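Local coordinates for putative uncharacterized protein tcp24 (Actinoplanes teichomyceticus, PDB 4Q38) that catalyses N-acylation of glycopeptide antibiotics such as teicoplanin, moving a long fatty acyl chain from acyl-coenzyme A to the amino sugar, at residues V21-L27 with A85-L89; T31-E37 with R109-P113; E72-P78 with Y124-Y128; Q157-V162 with M174-T180. All blocks are in the same frame, centred on the assembly; numbering follows the deposited sequence.

Interaction 1 of 4, residues V21-L27 with A85-L89; sequences VRIALGL and ALWWL
Leu-27 reaches across to Leu-89 and also helps close the end of helix 18-25, where two N-H groups converge on Arg-22 O: Leu-27 N donates to it over 2.9 Å, and Gly-26 N adds a weak bond. The side chain of Arg-22 returns to the same leucine, with NH1 meeting Leu-27 O at 2.9 Å through a bent N-H...O angle of 134°, while its NE is salt-bridged to Glu-19.

The fit across the contact is apolar. Val-21 and Trp-88 cross at about a right angle; with CG1 anti to the backbone N (chi1 173°), the valine places CG2 over one indole face, a CH-pi contact 4.0 Å from the centroid of the six-membered ring. The CB methyl of Ala-85 touches Ala-24 CB at 3.9 Å, and Leu-25 CD2 packs on that same methyl. The other Leu-25 branch, CD1, ends against Leu-89 CD2, 3.7 Å away. Val-21 CA lies 4.9 Å from Ala-85 CA, and the segment axes pass 9.6 Å apart. In this helical N-terminal part of the enzyme the two helix segments cross at 124°, and helix 18-25 ends in a Schellman motif with Gly-26 at C-prime, its N bonded to Ile-23 O.

Interaction 2 of 4, residues T31-E37 with R109-P113; sequences TAAWLTE and RGGPP
Glu-37 and Arg-109 form a bidentate, end-on salt bridge that ties helix 32-41 to the loop between helices 84-98 and 119-123. NH1 of Arg-109 bonds Glu-37 OE1 and NH2 bonds OE2, each at 2.8 Å; both oxygens use their syn lone pairs. Glu-37, with CG anti to its N (chi1 -171°) and the chain extended beyond it, carries the carboxylate out to the loop. With the two flat groups only 27° from coplanar, the paired hydrogen bonds limit the rotation of both.

Against this pair stands Trp-34, whose CZ3 sits 3.5 Å above one face of the Arg-109 guanidinium, toward its rim. The indole and guanidinium planes are 74° apart, so the ring meets that face steeply instead of stacking on it. Farther along the indole, Pro-112 CD touches CD1 of Trp-34 at 3.5 Å, and the same proline ring meets Thr-31 CG2 more loosely.

Farther out, Arg-99 makes another salt bridge to Glu-37 OE2, which would help keep the carboxylate charged; a sulfate, probably from the crystallisation liquor, pairs with Arg-109 NE. Ala-96 of helix 84-98 also touches the tryptophan. The loop passes close to the indole, where Gly-111 CA comes within 3.6 Å of Trp-34 NE1.

Interaction 3 of 4, residues E72-P78 with Y124-Y128; sequences EIVAAAP and YFHVY
Ile-73 and Tyr-124 bring the C-terminal part of helix 67-76 against the start of helix 125-143, their CA atoms 6.6 Å apart, a spacing that widens to 7.5 Å between the CA atoms of Ala-77 and Tyr-128. Two tyrosine hydroxyls anchor the interface. Tyr-128 OH donates to Ile-73 O over 2.7 Å, in the carbonyl plane and on a lone pair, so a buried main-chain oxygen and a buried phenol satisfy each other. Tyr-124 OH donates to Glu-72 OE1, also at 2.7 Å, meeting the carboxylate on its anti side; Arg-166 holds the same oxygen in a salt bridge.

Each ring also has a carbon over one face. Ile-73 CG1 sits 3.5 Å from the centroid of the Tyr-124 ring, almost straight above its centre, and Pro-78 CD stands equally close over the centre of Tyr-128. With CG1 of Ile-73 anti to the carbonyl carbon (chi1 -73°), CG2 lies beside that carbon, where it meets Tyr-128 CE1 at 3.7 Å, while CD1 reaches Val-127 CG1. One isoleucine thus fills the wedge between two tyrosines, each a ring packed by its face and bonded at its hydroxyl, in a buried helix-end junction of the all-helical N-acyltransferase N-terminal domain.

Interaction 4 of 4, residues Q157-V162 with M174-T180; sequences QLGELV and MNMQWWT. With TEC (2-amino-6-O-decanoyl-2-deoxy-beta-D-glucopyranose), chain E.
Leu-161 packs between Met-176 and Thr-180 where helix 157-169 meets the loop before helix 177-184 and the weakly bonded start of that helix, a junction that contributes Gln-157, Met-176, Trp-178 and Trp-179 to the amino-sugar pocket. In its apolar part, the two branches of Leu-161 divide the work: CD2 rests on Met-176 CG at 3.9 Å, while CD1 presses on Thr-180 CG2 at 3.5 Å, tighter than an ordinary carbon contact. Met-174, turned twice along its chain, tucks its CG against Val-162 CG2 at 3.8 Å and sets its sulfur beside Leu-161 CB. Phe-130 of helix 125-143 touches both Leu-158 and Thr-180.

Polar links are few and mostly indirect. A water donates to Leu-161 O at 2.9 Å and accepts from Asn-175 N, bridging the two main chains, and Met-176 N gives a weak bond to Met-174 SD.

Aromatic contacts serve the ligand. With its CG anti to the backbone N (chi1 -179°), Trp-179 swings into the pocket, where the Gln-157 amide lies at the ring edge, its plane 76° from that of the indole. His-183 and His-211 meet the same indole edge-to-face, which should hold it in place. Trp-178 brings its edge to the sugar's O1, and Val-212 N is also hydrogen-bonded to the ligand. Over one face of Trp-179, offset toward the rim, stands TEC O3, 3.2 Å above the ring plane.

How the interactions relate
All four contacts gather in the helical N-terminal half, and the chain alternates between the segments of interactions 1, 2 and 3 before interaction 4 follows in series. Helices 18-25 and 32-41 are consecutive, so interactions 1 and 2, with centres about 11 Å apart, share the packing around Leu-35. Phe-125 links interactions 1 and 3. His-126 beside Pro-112 joins 2 to 3, and Gln-177, probably hydrogen-bonded to Gly-111 O, joins 2 to 4. Interactions 3 and 4, about 13 Å apart between centres, meet through Val-127 and Met-174. A chain of touching helices and loop contacts thus runs from near the chain's start to the pocket at interaction 4, facing the coenzyme A-binding GNAT-like half.

Interaction 1 of 4, residues V21-L27 with A85-L89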
# COMPACT_ATOMS: atom_id res chain seq x y z
N VAL A 21 -19.99 -3.19 18.63
CA VAL A 21 -18.65 -2.83 18.16
C VAL A 21 -18.72 -1.54 17.33
O VAL A 21 -18.00 -0.58 17.62
CB VAL A 21 -18.01 -3.99 17.34
CG1 VAL A 21 -16.69 -3.56 16.71
CG2 VAL A 21 -17.80 -5.20 18.23
N ARG A 22 -19.61 -1.51 16.34
CA ARG A 22 -19.75 -0.36 15.46
C ARG A 22 -19.99 0.94 16.24
O ARG A 22 -19.34 1.95 15.99
CB ARG A 22 -20.90 -0.57 14.46
CG ARG A 22 -20.93 0.46 13.34
CD ARG A 22 -22.16 0.31 12.45
NE ARG A 22 -23.41 0.58 13.17
CZ ARG A 22 -23.87 1.79 13.48
NH1 ARG A 22 -23.18 2.88 13.15
NH2 ARG A 22 -25.02 1.91 14.13
N ILE A 23 -20.91 0.87 17.20
CA ILE A 23 -21.31 2.03 18.00
C ILE A 23 -20.19 2.45 18.96
O ILE A 23 -19.86 3.64 19.05
CB ILE A 23 -22.66 1.77 18.73
CG1 ILE A 23 -23.80 1.72 17.70
CG2 ILE A 23 -22.94 2.85 19.77
CD1 ILE A 23 -25.07 1.03 18.19
N ALA A 24 -19.58 1.48 19.63
CA ALA A 24 -18.45 1.74 20.54
C ALA A 24 -17.30 2.44 19.84
O ALA A 24 -16.72 3.39 20.38
CB ALA A 24 -17.96 0.44 21.17
N LEU A 25 -16.96 1.98 18.63
CA LEU A 25 -15.80 2.52 17.92
C LEU A 25 -16.11 3.79 17.15
O LEU A 25 -15.20 4.48 16.69
CB LEU A 25 -15.17 1.45 17.01
CG LEU A 25 -14.64 0.18 17.69
CD1 LEU A 25 -14.15 -0.82 16.66
CD2 LEU A 25 -13.55 0.45 18.72
N GLY A 26 -17.40 4.10 17.03
CA GLY A 26 -17.83 5.32 16.34
C GLY A 26 -17.86 5.15 14.83
O GLY A 26 -17.79 6.14 14.10
N LEU A 27 -17.96 3.91 14.38
CA LEU A 27 -17.95 3.57 12.95
C LEU A 27 -19.30 3.89 12.29
O LEU A 27 -20.36 3.70 12.90
CB LEU A 27 -17.56 2.10 12.76
CG LEU A 27 -16.08 1.79 12.99
CD1 LEU A 27 -15.84 0.30 13.20
CD2 LEU A 27 -15.19 2.33 11.87
N ALA A 85 -14.00 -3.92 22.12
CA ALA A 85 -14.55 -3.68 20.79
C ALA A 85 -13.42 -3.65 19.77
O ALA A 85 -13.50 -4.28 18.72
CB ALA A 85 -15.34 -2.39 20.75
N LEU A 86 -12.35 -2.93 20.11
CA LEU A 86 -11.18 -2.85 19.25
C LEU A 86 -10.55 -4.23 19.05
O LEU A 86 -10.16 -4.60 17.93
CB LEU A 86 -10.17 -1.85 19.81
CG LEU A 86 -9.10 -1.38 18.82
CD1 LEU A 86 -8.73 0.07 19.09
CD2 LEU A 86 -7.87 -2.27 18.88
N TRP A 87 -10.46 -5.01 20.13
CA TRP A 87 -9.87 -6.35 20.07
C TRP A 87 -10.69 -7.28 19.22
O TRP A 87 -10.13 -8.05 18.42
CB TRP A 87 -9.64 -6.95 21.46
CG TRP A 87 -8.58 -8.02 21.42
CD1 TRP A 87 -8.76 -9.39 21.25
CD2 TRP A 87 -7.12 -7.83 21.49
NE1 TRP A 87 -7.55 -10.05 21.24
CE2 TRP A 87 -6.53 -9.17 21.37
CE3 TRP A 87 -6.28 -6.73 21.65
CZ2 TRP A 87 -5.15 -9.38 21.42
CZ3 TRP A 87 -4.89 -6.96 21.70
CH2 TRP A 87 -4.34 -8.25 21.58
N TRP A 88 -12.01 -7.23 19.38
CA TRP A 88 -12.95 -8.01 18.57
C TRP A 88 -12.66 -7.80 17.10
O TRP A 88 -12.57 -8.76 16.32
CB TRP A 88 -14.38 -7.59 18.89
CG TRP A 88 -15.47 -8.36 18.18
CD1 TRP A 88 -16.18 -9.47 18.65
CD2 TRP A 88 -16.07 -8.07 16.86
NE1 TRP A 88 -17.12 -9.88 17.75
CE2 TRP A 88 -17.11 -9.09 16.65
CE3 TRP A 88 -15.85 -7.11 15.87
CZ2 TRP A 88 -17.88 -9.13 15.49
CZ3 TRP A 88 -16.64 -7.16 14.70
CH2 TRP A 88 -17.63 -8.14 14.52
N LEU A 89 -12.51 -6.54 16.72
CA LEU A 89 -12.27 -6.14 15.33
C LEU A 89 -10.87 -6.52 14.83
O LEU A 89 -10.71 -6.92 13.68
CB LEU A 89 -12.49 -4.64 15.19
CG LEU A 89 -12.52 -4.09 13.77
CD1 LEU A 89 -13.72 -4.66 13.01
CD2 LEU A 89 -12.57 -2.58 13.81

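Interaction 2 of 4, residues T31-E37 with R109-P113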
# COMPACT_ATOMS: atom_id res chain seq x y z
N THR A 31 -20.63 0.69 7.48
CA THR A 31 -19.67 -0.35 7.84
C THR A 31 -20.34 -1.61 8.41
O THR A 31 -19.69 -2.63 8.61
CB THR A 31 -18.57 0.15 8.83
OG1 THR A 31 -19.14 0.42 10.11
CG2 THR A 31 -17.89 1.41 8.29
N ALA A 32 -21.65 -1.52 8.65
CA ALA A 32 -22.42 -2.63 9.23
C ALA A 32 -22.29 -3.95 8.47
O ALA A 32 -22.12 -5.01 9.09
CB ALA A 32 -23.89 -2.24 9.38
N ALA A 33 -22.37 -3.89 7.14
CA ALA A 33 -22.25 -5.08 6.29
C ALA A 33 -20.90 -5.78 6.51
O ALA A 33 -20.84 -7.00 6.67
CB ALA A 33 -22.44 -4.72 4.82
N TRP A 34 -19.83 -4.98 6.51
CA TRP A 34 -18.48 -5.48 6.77
C TRP A 34 -18.40 -6.15 8.12
O TRP A 34 -17.87 -7.26 8.26
CB TRP A 34 -17.48 -4.33 6.67
CG TRP A 34 -16.07 -4.66 7.08
CD1 TRP A 34 -15.35 -4.14 8.16
CD2 TRP A 34 -15.13 -5.57 6.41
NE1 TRP A 34 -14.08 -4.66 8.21
CE2 TRP A 34 -13.88 -5.52 7.19
CE3 TRP A 34 -15.20 -6.40 5.29
CZ2 TRP A 34 -12.77 -6.28 6.85
CZ3 TRP A 34 -14.06 -7.16 4.95
CH2 TRP A 34 -12.88 -7.10 5.72
N LEU A 35 -18.95 -5.49 9.13
CA LEU A 35 -18.90 -5.98 10.50
C LEU A 35 -19.72 -7.26 10.70
O LEU A 35 -19.32 -8.15 11.45
CB LEU A 35 -19.32 -4.88 11.47
CG LEU A 35 -18.34 -3.70 11.51
CD1 LEU A 35 -18.95 -2.52 12.26
CD2 LEU A 35 -17.02 -4.11 12.14
N THR A 36 -20.85 -7.35 10.00
CA THR A 36 -21.63 -8.59 9.97
C THR A 36 -20.81 -9.70 9.34
O THR A 36 -20.75 -10.82 9.87
CB THR A 36 -22.95 -8.39 9.19
OG1 THR A 36 -23.73 -7.38 9.84
CG2 THR A 36 -23.77 -9.68 9.12
N GLU A 37 -20.15 -9.40 8.23
CA GLU A 37 -19.30 -10.38 7.57
C GLU A 37 -18.20 -10.86 8.51
O GLU A 37 -17.93 -12.05 8.59
CB GLU A 37 -18.70 -9.81 6.27
CG GLU A 37 -17.97 -10.86 5.43
CD GLU A 37 -17.30 -10.29 4.20
OE1 GLU A 37 -17.56 -9.12 3.85
OE2 GLU A 37 -16.50 -11.02 3.58
N ARG A 109 -9.57 -5.88 0.89
CA ARG A 109 -10.40 -5.28 1.94
C ARG A 109 -9.69 -5.32 3.30
O ARG A 109 -9.62 -6.35 3.94
CB ARG A 109 -11.79 -5.93 1.96
CG ARG A 109 -12.56 -5.73 0.66
CD ARG A 109 -14.02 -6.14 0.78
NE ARG A 109 -14.17 -7.58 0.93
CZ ARG A 109 -15.17 -8.18 1.57
NH1 ARG A 109 -16.15 -7.46 2.13
NH2 ARG A 109 -15.20 -9.50 1.66
N GLY A 110 -9.14 -4.18 3.70
CA GLY A 110 -8.41 -4.10 4.98
C GLY A 110 -9.29 -3.65 6.14
O GLY A 110 -8.86 -3.68 7.30
N GLY A 111 -10.52 -3.25 5.82
CA GLY A 111 -11.43 -2.70 6.83
C GLY A 111 -11.34 -1.19 6.90
O GLY A 111 -10.40 -0.60 6.36
N PRO A 112 -12.31 -0.55 7.57
CA PRO A 112 -12.33 0.91 7.64
C PRO A 112 -11.28 1.47 8.60
O PRO A 112 -10.80 0.75 9.49
CB PRO A 112 -13.73 1.21 8.20
CG PRO A 112 -14.03 0.01 9.04
CD PRO A 112 -13.46 -1.15 8.26
N PRO A 113 -10.91 2.75 8.42
CA PRO A 113 -10.10 3.42 9.44
C PRO A 113 -10.95 3.65 10.71
O PRO A 113 -12.17 3.78 10.61
CB PRO A 113 -9.76 4.76 8.77
CG PRO A 113 -10.88 5.00 7.83
CD PRO A 113 -11.27 3.65 7.31

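Interaction 3 of 4, residues E72-P78 with Y124-Y128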
# COMPACT_ATOMS: atom_id res chain seq x y z
N GLU A 72 5.40 5.08 20.17
CA GLU A 72 3.99 5.36 20.39
C GLU A 72 3.13 4.12 20.16
O GLU A 72 2.16 3.87 20.90
CB GLU A 72 3.53 6.52 19.51
CG GLU A 72 4.17 7.86 19.87
CD GLU A 72 3.74 9.00 18.97
OE1 GLU A 72 2.94 8.79 18.02
OE2 GLU A 72 4.20 10.14 19.21
N ILE A 73 3.47 3.35 19.13
CA ILE A 73 2.74 2.13 18.79
C ILE A 73 2.81 1.13 19.95
O ILE A 73 1.80 0.57 20.36
CB ILE A 73 3.27 1.50 17.48
CG1 ILE A 73 2.85 2.34 16.26
CG2 ILE A 73 2.79 0.06 17.34
CD1 ILE A 73 3.77 2.23 15.06
N VAL A 74 4.01 0.93 20.48
CA VAL A 74 4.22 -0.01 21.58
C VAL A 74 3.47 0.47 22.83
O VAL A 74 2.81 -0.32 23.51
CB VAL A 74 5.72 -0.24 21.86
CG1 VAL A 74 5.93 -1.07 23.12
CG2 VAL A 74 6.38 -0.94 20.67
N ALA A 75 3.53 1.77 23.08
CA ALA A 75 2.91 2.37 24.26
C ALA A 75 1.40 2.20 24.25
O ALA A 75 0.79 1.92 25.29
CB ALA A 75 3.29 3.84 24.38
N ALA A 76 0.79 2.34 23.08
CA ALA A 76 -0.67 2.35 22.98
C ALA A 76 -1.31 1.00 22.66
O ALA A 76 -2.53 0.92 22.54
CB ALA A 76 -1.11 3.38 21.96
N ALA A 77 -0.50 -0.05 22.53
CA ALA A 77 -1.00 -1.37 22.15
C ALA A 77 -2.24 -1.75 22.95
O ALA A 77 -2.25 -1.64 24.18
CB ALA A 77 0.08 -2.43 22.28
N PRO A 78 -3.31 -2.16 22.25
CA PRO A 78 -4.56 -2.44 22.91
C PRO A 78 -4.53 -3.72 23.76
O PRO A 78 -3.62 -4.54 23.64
CB PRO A 78 -5.55 -2.59 21.75
CG PRO A 78 -4.69 -3.09 20.63
CD PRO A 78 -3.43 -2.29 20.78
N TYR A 124 -3.53 3.74 15.37
CA TYR A 124 -2.57 2.72 14.97
C TYR A 124 -3.20 1.34 14.74
O TYR A 124 -2.50 0.34 14.61
CB TYR A 124 -1.43 2.62 16.00
CG TYR A 124 -0.47 3.80 16.01
CD1 TYR A 124 0.24 4.16 14.86
CD2 TYR A 124 -0.25 4.53 17.18
CE1 TYR A 124 1.14 5.22 14.88
CE2 TYR A 124 0.64 5.59 17.21
CZ TYR A 124 1.33 5.94 16.06
OH TYR A 124 2.23 6.99 16.08
N PHE A 125 -4.53 1.28 14.66
CA PHE A 125 -5.24 -0.00 14.56
C PHE A 125 -4.64 -0.94 13.51
O PHE A 125 -4.37 -2.10 13.78
CB PHE A 125 -6.74 0.21 14.29
CG PHE A 125 -7.51 -1.08 14.14
CD1 PHE A 125 -7.89 -1.82 15.27
CD2 PHE A 125 -7.86 -1.57 12.88
CE1 PHE A 125 -8.59 -3.01 15.14
CE2 PHE A 125 -8.56 -2.76 12.74
CZ PHE A 125 -8.93 -3.48 13.87
N HIS A 126 -4.46 -0.44 12.30
CA HIS A 126 -4.01 -1.27 11.19
C HIS A 126 -2.55 -1.60 11.23
O HIS A 126 -2.08 -2.53 10.58
CB HIS A 126 -4.42 -0.63 9.87
CG HIS A 126 -5.91 -0.62 9.69
ND1 HIS A 126 -6.61 -1.76 9.49
CD2 HIS A 126 -6.84 0.42 9.73
CE1 HIS A 126 -7.93 -1.46 9.40
NE2 HIS A 126 -8.07 -0.13 9.54
N VAL A 127 -1.79 -0.84 12.02
CA VAL A 127 -0.44 -1.26 12.35
C VAL A 127 -0.48 -2.54 13.22
O VAL A 127 0.31 -3.48 13.00
CB VAL A 127 0.35 -0.14 13.07
CG1 VAL A 127 1.74 -0.62 13.46
CG2 VAL A 127 0.44 1.08 12.17
N TYR A 128 -1.40 -2.57 14.19
CA TYR A 128 -1.56 -3.78 15.03
C TYR A 128 -2.03 -4.97 14.20
O TYR A 128 -1.56 -6.09 14.39
CB TYR A 128 -2.52 -3.53 16.21
CG TYR A 128 -2.05 -2.41 17.11
CD1 TYR A 128 -0.81 -2.48 17.74
CD2 TYR A 128 -2.82 -1.27 17.28
CE1 TYR A 128 -0.35 -1.44 18.53
CE2 TYR A 128 -2.38 -0.22 18.06
CZ TYR A 128 -1.15 -0.31 18.68
OH TYR A 128 -0.69 0.72 19.46

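Interaction 4 of 4, residues Q157-V162 with M174-T180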
# COMPACT_ATOMS: atom_id res chain seq x y z
N GLN A 157 7.59 -1.65 3.69
CA GLN A 157 6.72 -0.55 3.30
C GLN A 157 5.79 -0.10 4.43
O GLN A 157 5.26 1.01 4.40
CB GLN A 157 5.92 -0.77 2.00
CG GLN A 157 5.44 0.58 1.43
CD GLN A 157 4.81 0.54 0.05
OE1 GLN A 157 4.87 1.52 -0.71
NE2 GLN A 157 4.18 -0.57 -0.27
N LEU A 158 5.60 -0.95 5.45
CA LEU A 158 4.82 -0.51 6.61
C LEU A 158 5.39 0.78 7.18
O LEU A 158 4.65 1.73 7.44
CB LEU A 158 4.77 -1.59 7.71
CG LEU A 158 4.04 -1.15 8.99
CD1 LEU A 158 2.56 -0.87 8.74
CD2 LEU A 158 4.23 -2.19 10.10
N GLY A 159 6.70 0.81 7.37
CA GLY A 159 7.35 2.01 7.91
C GLY A 159 7.14 3.24 7.05
O GLY A 159 6.86 4.32 7.56
N GLU A 160 7.26 3.07 5.74
CA GLU A 160 7.03 4.15 4.78
C GLU A 160 5.62 4.71 4.92
O GLU A 160 5.41 5.92 4.95
CB GLU A 160 7.26 3.62 3.36
CG GLU A 160 6.91 4.59 2.23
CD GLU A 160 7.07 3.97 0.84
OE1 GLU A 160 8.13 3.37 0.59
OE2 GLU A 160 6.14 4.10 0.00
N LEU A 161 4.64 3.82 5.04
CA LEU A 161 3.24 4.23 5.08
C LEU A 161 2.90 4.88 6.42
O LEU A 161 2.11 5.81 6.48
CB LEU A 161 2.32 3.03 4.81
CG LEU A 161 2.45 2.40 3.41
CD1 LEU A 161 1.84 1.00 3.40
CD2 LEU A 161 1.81 3.27 2.33
N VAL A 162 3.53 4.39 7.50
CA VAL A 162 3.42 5.06 8.80
C VAL A 162 3.99 6.50 8.69
O VAL A 162 3.32 7.46 9.08
CB VAL A 162 4.12 4.23 9.90
CG1 VAL A 162 4.11 4.99 11.22
CG2 VAL A 162 3.41 2.90 10.07
N MET A 174 -1.73 5.05 10.31
CA MET A 174 -1.46 4.33 9.06
C MET A 174 -2.82 4.00 8.48
O MET A 174 -3.49 3.07 8.94
CB MET A 174 -0.61 3.07 9.30
CG MET A 174 0.18 2.57 8.08
SD MET A 174 -0.86 1.93 6.74
CE MET A 174 -1.50 0.43 7.47
N ASN A 175 -3.24 4.77 7.48
CA ASN A 175 -4.56 4.60 6.89
C ASN A 175 -4.54 4.07 5.44
O ASN A 175 -5.49 4.29 4.69
CB ASN A 175 -5.38 5.90 7.00
CG ASN A 175 -4.84 7.00 6.11
OD1 ASN A 175 -3.66 7.07 5.83
ND2 ASN A 175 -5.72 7.89 5.67
N MET A 176 -3.47 3.37 5.08
CA MET A 176 -3.35 2.69 3.79
C MET A 176 -3.51 1.17 3.94
O MET A 176 -2.86 0.39 3.23
CB MET A 176 -2.00 3.04 3.14
CG MET A 176 -1.89 4.47 2.62
SD MET A 176 -3.03 4.77 1.25
CE MET A 176 -2.25 3.80 -0.03
N GLN A 177 -4.38 0.75 4.86
CA GLN A 177 -4.61 -0.67 5.13
C GLN A 177 -5.11 -1.49 3.93
O GLN A 177 -4.88 -2.69 3.89
CB GLN A 177 -5.55 -0.88 6.33
CG GLN A 177 -6.98 -0.37 6.16
CD GLN A 177 -7.12 1.11 6.46
OE1 GLN A 177 -6.13 1.82 6.65
NE2 GLN A 177 -8.35 1.58 6.52
N TRP A 178 -5.79 -0.85 2.97
CA TRP A 178 -6.21 -1.57 1.76
C TRP A 178 -4.99 -2.06 1.02
O TRP A 178 -4.97 -3.18 0.52
CB TRP A 178 -7.11 -0.72 0.87
CG TRP A 178 -6.40 0.35 0.08
CD1 TRP A 178 -6.21 1.69 0.44
CD2 TRP A 178 -5.73 0.21 -1.22
NE1 TRP A 178 -5.51 2.36 -0.54
CE2 TRP A 178 -5.20 1.53 -1.56
CE3 TRP A 178 -5.55 -0.85 -2.12
CZ2 TRP A 178 -4.50 1.76 -2.74
CZ3 TRP A 178 -4.86 -0.61 -3.31
CH2 TRP A 178 -4.34 0.66 -3.61
N TRP A 179 -3.96 -1.23 0.98
CA TRP A 179 -2.72 -1.54 0.25
C TRP A 179 -1.88 -2.57 0.96
O TRP A 179 -1.34 -3.47 0.31
CB TRP A 179 -1.93 -0.27 -0.04
CG TRP A 179 -0.65 -0.48 -0.80
CD1 TRP A 179 0.63 -0.10 -0.43
CD2 TRP A 179 -0.49 -1.13 -2.11
NE1 TRP A 179 1.55 -0.47 -1.37
CE2 TRP A 179 0.94 -1.09 -2.41
CE3 TRP A 179 -1.36 -1.73 -3.02
CZ2 TRP A 179 1.47 -1.62 -3.58
CZ3 TRP A 179 -0.82 -2.27 -4.20
CH2 TRP A 179 0.57 -2.22 -4.47
N THR A 180 -1.77 -2.47 2.29
CA THR A 180 -1.00 -3.49 3.03
C THR A 180 -1.63 -4.89 3.00
O THR A 180 -0.94 -5.85 3.34
CB THR A 180 -0.68 -3.08 4.49
OG1 THR A 180 -1.88 -2.68 5.14
CG2 THR A 180 0.33 -1.92 4.54
CAV TEC E . 7.88 5.53 -15.77
CAU TEC E . 8.24 4.45 -14.77
CAT TEC E . 7.29 3.28 -14.80
CAS TEC E . 5.85 3.73 -14.88
CAR TEC E . 4.96 2.65 -14.33
CAQ TEC E . 4.45 3.12 -13.02
CAP TEC E . 3.53 2.16 -12.37
CAO TEC E . 3.45 2.57 -10.94
CAN TEC E . 2.16 2.18 -10.32
CAM TEC E . 2.19 2.35 -8.83
OAW TEC E . 3.20 2.65 -8.24
O6 TEC E . 0.97 2.26 -8.26
C6 TEC E . 0.75 1.41 -7.15
C5 TEC E . 0.37 2.20 -5.88
O5 TEC E . -0.76 1.68 -5.24
C1 TEC E . -1.11 2.83 -4.42
O1 TEC E . -2.37 3.05 -4.15
C2 TEC E . -0.31 2.73 -3.16
N2 TEC E . -0.66 3.86 -2.32
C3 TEC E . 1.04 2.94 -3.67
O3 TEC E . 1.72 2.52 -2.61
C4 TEC E . 1.43 2.10 -4.85
O4 TEC E . 2.49 2.63 -5.39
O HOH W 1 -0.72 5.71 5.84